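Local atomic coordinates of DNA annealing helicase and endonuclease ZRANB3 (PDB entry 5MKW), a protein that remodels and cleaves DNA at stalled replication forks as an annealing helicase and endonuclease, the chain here being its HNH nuclease domain. Residues A[51-56]-A[96-101]; A[70-75]-A[92-97]. One frame throughout, in Å; residues are numbered along the deposited sequence.

Interaction 1 (A[51-56]-A[96-101]); sequences TSKLPL and CTVCHK. With ZN (zinc ion), chain C.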
loop_
_atom_site.group_PDB
_atom_site.type_symbol
_atom_site.label_atom_id
_atom_site.label_comp_id
_atom_site.label_asym_id
_atom_site.label_seq_id
_atom_site.Cartn_x
_atom_site.Cartn_y
_atom_site.Cartn_z
ATOM N N THR A 51 9.085 -1.914 -6.180
ATOM C CA THR A 51 8.601 -0.517 -6.362
ATOM C C THR A 51 8.605 -0.013 -7.852
ATOM O O THR A 51 7.901 0.943 -8.218
ATOM C CB THR A 51 9.478 0.448 -5.523
ATOM O OG1 THR A 51 10.859 0.056 -5.642
ATOM C CG2 THR A 51 9.075 0.408 -4.069
ATOM N N SER A 52 9.353 -0.694 -8.707
ATOM C CA SER A 52 9.418 -0.302 -10.119
ATOM C C SER A 52 8.055 -0.314 -10.791
ATOM O O SER A 52 7.850 0.349 -11.825
ATOM C CB SER A 52 10.339 -1.235 -10.892
ATOM O OG SER A 52 9.761 -2.531 -11.006
ATOM N N LYS A 53 7.107 -1.006 -10.176
ATOM C CA LYS A 53 5.766 -1.088 -10.707
ATOM C C LYS A 53 4.824 0.018 -10.245
ATOM O O LYS A 53 3.707 0.081 -10.691
ATOM C CB LYS A 53 5.161 -2.435 -10.361
ATOM C CG LYS A 53 5.794 -3.570 -11.134
ATOM C CD LYS A 53 5.092 -4.881 -10.788
ATOM C CE LYS A 53 5.459 -5.993 -11.764
ATOM N NZ LYS A 53 4.364 -7.000 -11.834
ATOM N N LEU A 54 5.285 0.917 -9.396
ATOM C CA LEU A 54 4.453 2.026 -8.936
ATOM C C LEU A 54 4.345 3.093 -10.023
ATOM O O LEU A 54 5.217 3.175 -10.867
ATOM C CB LEU A 54 5.062 2.638 -7.693
ATOM C CG LEU A 54 4.985 1.736 -6.445
ATOM C CD1 LEU A 54 5.955 2.191 -5.394
ATOM C CD2 LEU A 54 3.545 1.686 -5.918
ATOM N N PRO A 55 3.315 3.957 -9.957
ATOM C CA PRO A 55 3.248 5.101 -10.880
ATOM C C PRO A 55 4.446 6.035 -10.803
ATOM O O PRO A 55 4.995 6.275 -9.718
ATOM C CB PRO A 55 1.962 5.856 -10.438
ATOM C CG PRO A 55 1.187 4.911 -9.597
ATOM C CD PRO A 55 2.227 3.983 -8.970
ATOM N N LEU A 56 4.866 6.522 -11.969
ATOM C CA LEU A 56 5.942 7.473 -12.104
ATOM C C LEU A 56 5.770 8.656 -11.168
ATOM O O LEU A 56 6.721 9.130 -10.594
ATOM C CB LEU A 56 6.034 7.955 -13.540
ATOM C CG LEU A 56 7.048 9.053 -13.802
ATOM C CD1 LEU A 56 8.467 8.610 -13.443
ATOM C CD2 LEU A 56 7.013 9.454 -15.267
ATOM N N CYS A 96 1.915 -3.956 0.696
ATOM C CA CYS A 96 2.795 -3.045 0.022
ATOM C C CYS A 96 1.944 -2.177 -0.940
ATOM O O CYS A 96 0.775 -2.492 -1.273
ATOM C CB CYS A 96 3.893 -3.808 -0.758
ATOM S SG CYS A 96 3.327 -4.621 -2.250
ATOM N N THR A 97 2.521 -1.073 -1.391
ATOM C CA THR A 97 1.749 -0.143 -2.208
ATOM C C THR A 97 1.428 -0.663 -3.605
ATOM O O THR A 97 0.450 -0.265 -4.176
ATOM C CB THR A 97 2.401 1.240 -2.239
ATOM O OG1 THR A 97 3.828 1.101 -2.355
ATOM C CG2 THR A 97 2.039 1.976 -0.924
ATOM N N VAL A 98 2.207 -1.601 -4.120
ATOM C CA VAL A 98 1.930 -2.212 -5.401
ATOM C C VAL A 98 0.708 -3.147 -5.271
ATOM O O VAL A 98 -0.238 -3.066 -6.034
ATOM C CB VAL A 98 3.162 -2.962 -5.947
ATOM C CG1 VAL A 98 2.788 -3.878 -7.110
ATOM C CG2 VAL A 98 4.246 -1.972 -6.385
ATOM N N CYS A 99 0.693 -3.970 -4.249
ATOM C CA CYS A 99 -0.518 -4.767 -3.989
ATOM C C CYS A 99 -1.754 -3.909 -3.664
ATOM O O CYS A 99 -2.883 -4.244 -4.013
ATOM C CB CYS A 99 -0.268 -5.743 -2.848
ATOM S SG CYS A 99 0.909 -7.075 -3.272
ATOM N N HIS A 100 -1.551 -2.851 -2.912
ATOM C CA HIS A 100 -2.645 -1.993 -2.550
ATOM C C HIS A 100 -3.260 -1.343 -3.811
ATOM O O HIS A 100 -4.469 -1.226 -3.923
ATOM C CB HIS A 100 -2.194 -0.928 -1.601
ATOM C CG HIS A 100 -3.289 -0.034 -1.163
ATOM N ND1 HIS A 100 -3.269 1.327 -1.380
ATOM C CD2 HIS A 100 -4.391 -0.286 -0.422
ATOM C CE1 HIS A 100 -4.293 1.874 -0.761
ATOM N NE2 HIS A 100 -5.056 0.905 -0.289
ATOM N N LYS A 101 -2.406 -0.875 -4.717
ATOM C CA LYS A 101 -2.883 -0.302 -5.975
ATOM C C LYS A 101 -3.587 -1.287 -6.935
ATOM O O LYS A 101 -4.586 -0.910 -7.570
ATOM C CB LYS A 101 -1.734 0.390 -6.683
ATOM C CG LYS A 101 -1.407 1.706 -6.025
ATOM C CD LYS A 101 -0.273 2.380 -6.727
ATOM C CE LYS A 101 0.350 3.401 -5.812
ATOM N NZ LYS A 101 -0.560 4.540 -5.599
HETATM ZN ZN ZN C . 2.652 -6.831 -1.792
#

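Interaction 2 (A[70-75]-A[92-97]); sequences HFWQVD and LQTLCT. With ZN (zinc ion), chain C.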
loop_
_atom_site.group_PDB
_atom_site.type_symbol
_atom_site.label_atom_id
_atom_site.label_comp_id
_atom_site.label_asym_id
_atom_site.label_seq_id
_atom_site.Cartn_x
_atom_site.Cartn_y
_atom_site.Cartn_z
ATOM N N HIS A 70 4.247 5.636 1.207
ATOM C CA HIS A 70 4.607 5.292 -0.159
ATOM C C HIS A 70 4.911 3.835 -0.341
ATOM O O HIS A 70 4.923 3.341 -1.480
ATOM C CB HIS A 70 5.833 6.085 -0.642
ATOM C CG HIS A 70 5.585 7.535 -0.821
ATOM N ND1 HIS A 70 6.511 8.482 -0.459
ATOM C CD2 HIS A 70 4.546 8.206 -1.391
ATOM C CE1 HIS A 70 6.066 9.678 -0.805
ATOM N NE2 HIS A 70 4.893 9.532 -1.400
ATOM N N PHE A 71 5.257 3.166 0.746
ATOM C CA PHE A 71 5.747 1.788 0.700
ATOM C C PHE A 71 4.693 0.749 1.148
ATOM O O PHE A 71 4.638 -0.358 0.593
ATOM C CB PHE A 71 7.022 1.694 1.553
ATOM C CG PHE A 71 8.175 2.473 0.990
ATOM C CD1 PHE A 71 8.257 3.847 1.181
ATOM C CD2 PHE A 71 9.040 1.881 0.102
ATOM C CE1 PHE A 71 9.282 4.591 0.588
ATOM C CE2 PHE A 71 10.040 2.606 -0.500
ATOM C CZ PHE A 71 10.181 3.974 -0.241
ATOM N N TRP A 72 3.934 1.051 2.203
ATOM C CA TRP A 72 2.879 0.137 2.678
ATOM C C TRP A 72 1.665 0.899 3.205
ATOM O O TRP A 72 1.767 2.053 3.620
ATOM C CB TRP A 72 3.385 -0.883 3.740
ATOM C CG TRP A 72 3.884 -0.323 4.994
ATOM C CD1 TRP A 72 5.156 0.083 5.257
ATOM C CD2 TRP A 72 3.142 -0.118 6.205
ATOM N NE1 TRP A 72 5.260 0.558 6.546
ATOM C CE2 TRP A 72 4.043 0.422 7.159
ATOM C CE3 TRP A 72 1.829 -0.376 6.588
ATOM C CZ2 TRP A 72 3.668 0.733 8.462
ATOM C CZ3 TRP A 72 1.430 -0.018 7.903
ATOM C CH2 TRP A 72 2.376 0.489 8.828
ATOM N N GLN A 73 0.527 0.210 3.180
ATOM C CA GLN A 73 -0.779 0.716 3.574
ATOM C C GLN A 73 -1.493 -0.402 4.354
ATOM O O GLN A 73 -1.269 -1.577 4.064
ATOM C CB GLN A 73 -1.621 1.003 2.316
ATOM C CG GLN A 73 -1.171 2.194 1.497
ATOM C CD GLN A 73 -1.422 3.496 2.248
ATOM O OE1 GLN A 73 -2.440 3.617 2.942
ATOM N NE2 GLN A 73 -0.421 4.372 2.296
ATOM N N VAL A 74 -2.364 -0.025 5.305
ATOM C CA VAL A 74 -3.315 -0.957 5.910
ATOM C C VAL A 74 -4.548 -1.090 5.034
ATOM O O VAL A 74 -5.065 -0.085 4.520
ATOM C CB VAL A 74 -3.750 -0.451 7.297
ATOM C CG1 VAL A 74 -4.814 -1.349 7.901
ATOM C CG2 VAL A 74 -2.540 -0.384 8.203
ATOM N N ASP A 75 -5.045 -2.308 4.870
ATOM C CA ASP A 75 -6.256 -2.500 4.089
ATOM C C ASP A 75 -7.031 -3.680 4.654
ATOM O O ASP A 75 -6.589 -4.335 5.611
ATOM C CB ASP A 75 -5.885 -2.732 2.613
ATOM C CG ASP A 75 -7.003 -2.336 1.625
ATOM O OD1 ASP A 75 -8.207 -2.268 2.016
ATOM O OD2 ASP A 75 -6.667 -2.199 0.431
ATOM N N LEU A 92 -7.916 -6.375 9.292
ATOM C CA LEU A 92 -6.920 -5.515 8.664
ATOM C C LEU A 92 -5.562 -6.196 8.420
ATOM O O LEU A 92 -5.142 -7.067 9.174
ATOM C CB LEU A 92 -6.719 -4.281 9.514
ATOM C CG LEU A 92 -7.962 -3.405 9.699
ATOM C CD1 LEU A 92 -7.616 -2.150 10.497
ATOM C CD2 LEU A 92 -8.573 -3.018 8.367
ATOM N N GLN A 93 -4.849 -5.724 7.406
ATOM C CA GLN A 93 -3.593 -6.302 7.012
ATOM C C GLN A 93 -2.743 -5.224 6.353
ATOM O O GLN A 93 -3.264 -4.246 5.820
ATOM C CB GLN A 93 -3.799 -7.489 6.079
ATOM C CG GLN A 93 -4.215 -7.099 4.657
ATOM C CD GLN A 93 -4.508 -8.244 3.739
ATOM O OE1 GLN A 93 -5.338 -8.135 2.790
ATOM N NE2 GLN A 93 -4.006 -9.374 4.101
ATOM N N THR A 94 -1.439 -5.467 6.383
ATOM C CA THR A 94 -0.449 -4.698 5.690
ATOM C C THR A 94 -0.358 -5.176 4.264
ATOM O O THR A 94 -0.236 -6.387 3.987
ATOM C CB THR A 94 0.930 -4.900 6.386
ATOM O OG1 THR A 94 0.836 -4.513 7.769
ATOM C CG2 THR A 94 1.974 -4.068 5.707
ATOM N N LEU A 95 -0.416 -4.212 3.358
ATOM C CA LEU A 95 -0.129 -4.436 1.940
ATOM C C LEU A 95 0.982 -3.485 1.520
ATOM O O LEU A 95 0.960 -2.291 1.878
ATOM C CB LEU A 95 -1.369 -4.135 1.068
ATOM C CG LEU A 95 -2.651 -4.953 1.228
ATOM C CD1 LEU A 95 -3.688 -4.523 0.198
ATOM C CD2 LEU A 95 -2.390 -6.441 1.098
ATOM N N CYS A 96 1.915 -3.956 0.696
ATOM C CA CYS A 96 2.795 -3.045 0.022
ATOM C C CYS A 96 1.944 -2.177 -0.940
ATOM O O CYS A 96 0.775 -2.492 -1.273
ATOM C CB CYS A 96 3.893 -3.808 -0.758
ATOM S SG CYS A 96 3.327 -4.621 -2.250
ATOM N N THR A 97 2.521 -1.073 -1.391
ATOM C CA THR A 97 1.749 -0.143 -2.208
ATOM C C THR A 97 1.428 -0.663 -3.605
ATOM O O THR A 97 0.450 -0.265 -4.176
ATOM C CB THR A 97 2.401 1.240 -2.239
ATOM O OG1 THR A 97 3.828 1.101 -2.355
ATOM C CG2 THR A 97 2.039 1.976 -0.924
HETATM ZN ZN ZN C . 2.652 -6.831 -1.792
#

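Interaction 1 (A[51-56]-A[96-101])
Leu54 meets the start of helix 97-118, mainly through its CD2 methyl, and apolar contact carries this interface. CD2 of Leu54 lies 3.8 Å from CG2 of Val98. The same CD2 comes within 3.6 Å of CE of Lys101. CG lies anti to the carbonyl carbon (chi1 -70°), and this turns the end of the side chain nearer the helix. Leu54 and Lys101 cross at about a right angle. CD and CE of Lys101 pass across the methyl, and the lysine chain bends at its last torsion. CD of the Pro55 ring touches CE of Lys101, 3.7 Å away. Lys53 adds a looser touch of its CB on CG2 of Val98, and its amine end leads away. Leu59 and Met62 of helix 56-64 also pack on Leu54.

Polar groups play a minor part. OG1 of Thr97 sits 3.6 Å from CD2 of Leu54, but its strong hydrogen bond goes to His70 O. The amine of Lys101 makes a weak hydrogen bond to Gln58.

Within 96-101, two cysteines bind the zinc ion. Cys96 SG does so at 2.4 Å and Cys99 SG at 2.3 Å. Cys96 is also the N-cap of the helix: its SG accepts a hydrogen bond from Cys99 N, 3.4 Å long and nearly straight at 171°. This bond ties the two ligands together and would probably temper the charge on the sulfur. Cys20 and Cys23 complete a four-cysteine zinc site built from two CxxC pairs, probably a structural one, at the start of the HNH domain's long helix.

Interaction 2 (A[70-75]-A[92-97])
Strands 72-75 and 92-96 pair antiparallel, their axes 4.6 Å apart at closest approach, through four backbone hydrogen bonds that join Gln73 to Leu95 and Asp75 to Gln93. This two-stranded sheet, followed by helix 97-118, is the beta-beta-alpha core of the His-Me finger nucleases, to which HNH domains belong. Val74 and Thr94 share one face of the sheet. CG2 of Thr94 approaches the Trp72 ring obliquely, 3.8 Å from CE3. Arg9 makes a cation-pi contact with Trp72. Gln73, Asp75 and Leu95 lie on the other face. There CB of Asp75 packs on CD1 of Leu95 at 3.7 Å.

Next to the strand pairing, the Thr97 hydroxyl stands between its own backbone N and carbonyl carbon (chi1 41°), a position that brings it to His70. Thr97 OG1 gives its proton to His70 O at 2.6 Å, tilted 34° from the carbonyl plane. A valine in its place would probably leave the His70 carbonyl without its hydroxyl donor. Thr97 N donates to Phe71 O from above the carbonyl plane, a bent bond of 3.0 Å.

Interaction 2 is buried, near the centre of the chain. Interaction 1 is partly buried, with exposed Lys53 and Pro55 at its border. The two share Cys96 and Thr97, where strand 92-96 runs into helix 97-118. Both reach the zinc ion through Cys96, and 96-101 adds Cys99. Their chemistry differs. Backbone hydrogen bonds fix the strand register in 70-75 with 92-97, whereas 51-56 with 96-101 has no hydrogen bond across it and rests on apolar packing. Thr97 faces both ways, its hydroxyl bonded to His70 of interaction 2 and touching Leu54 of interaction 1. His100 also joins them, packing from the helix on Gln73 and Asp75 of the sheet.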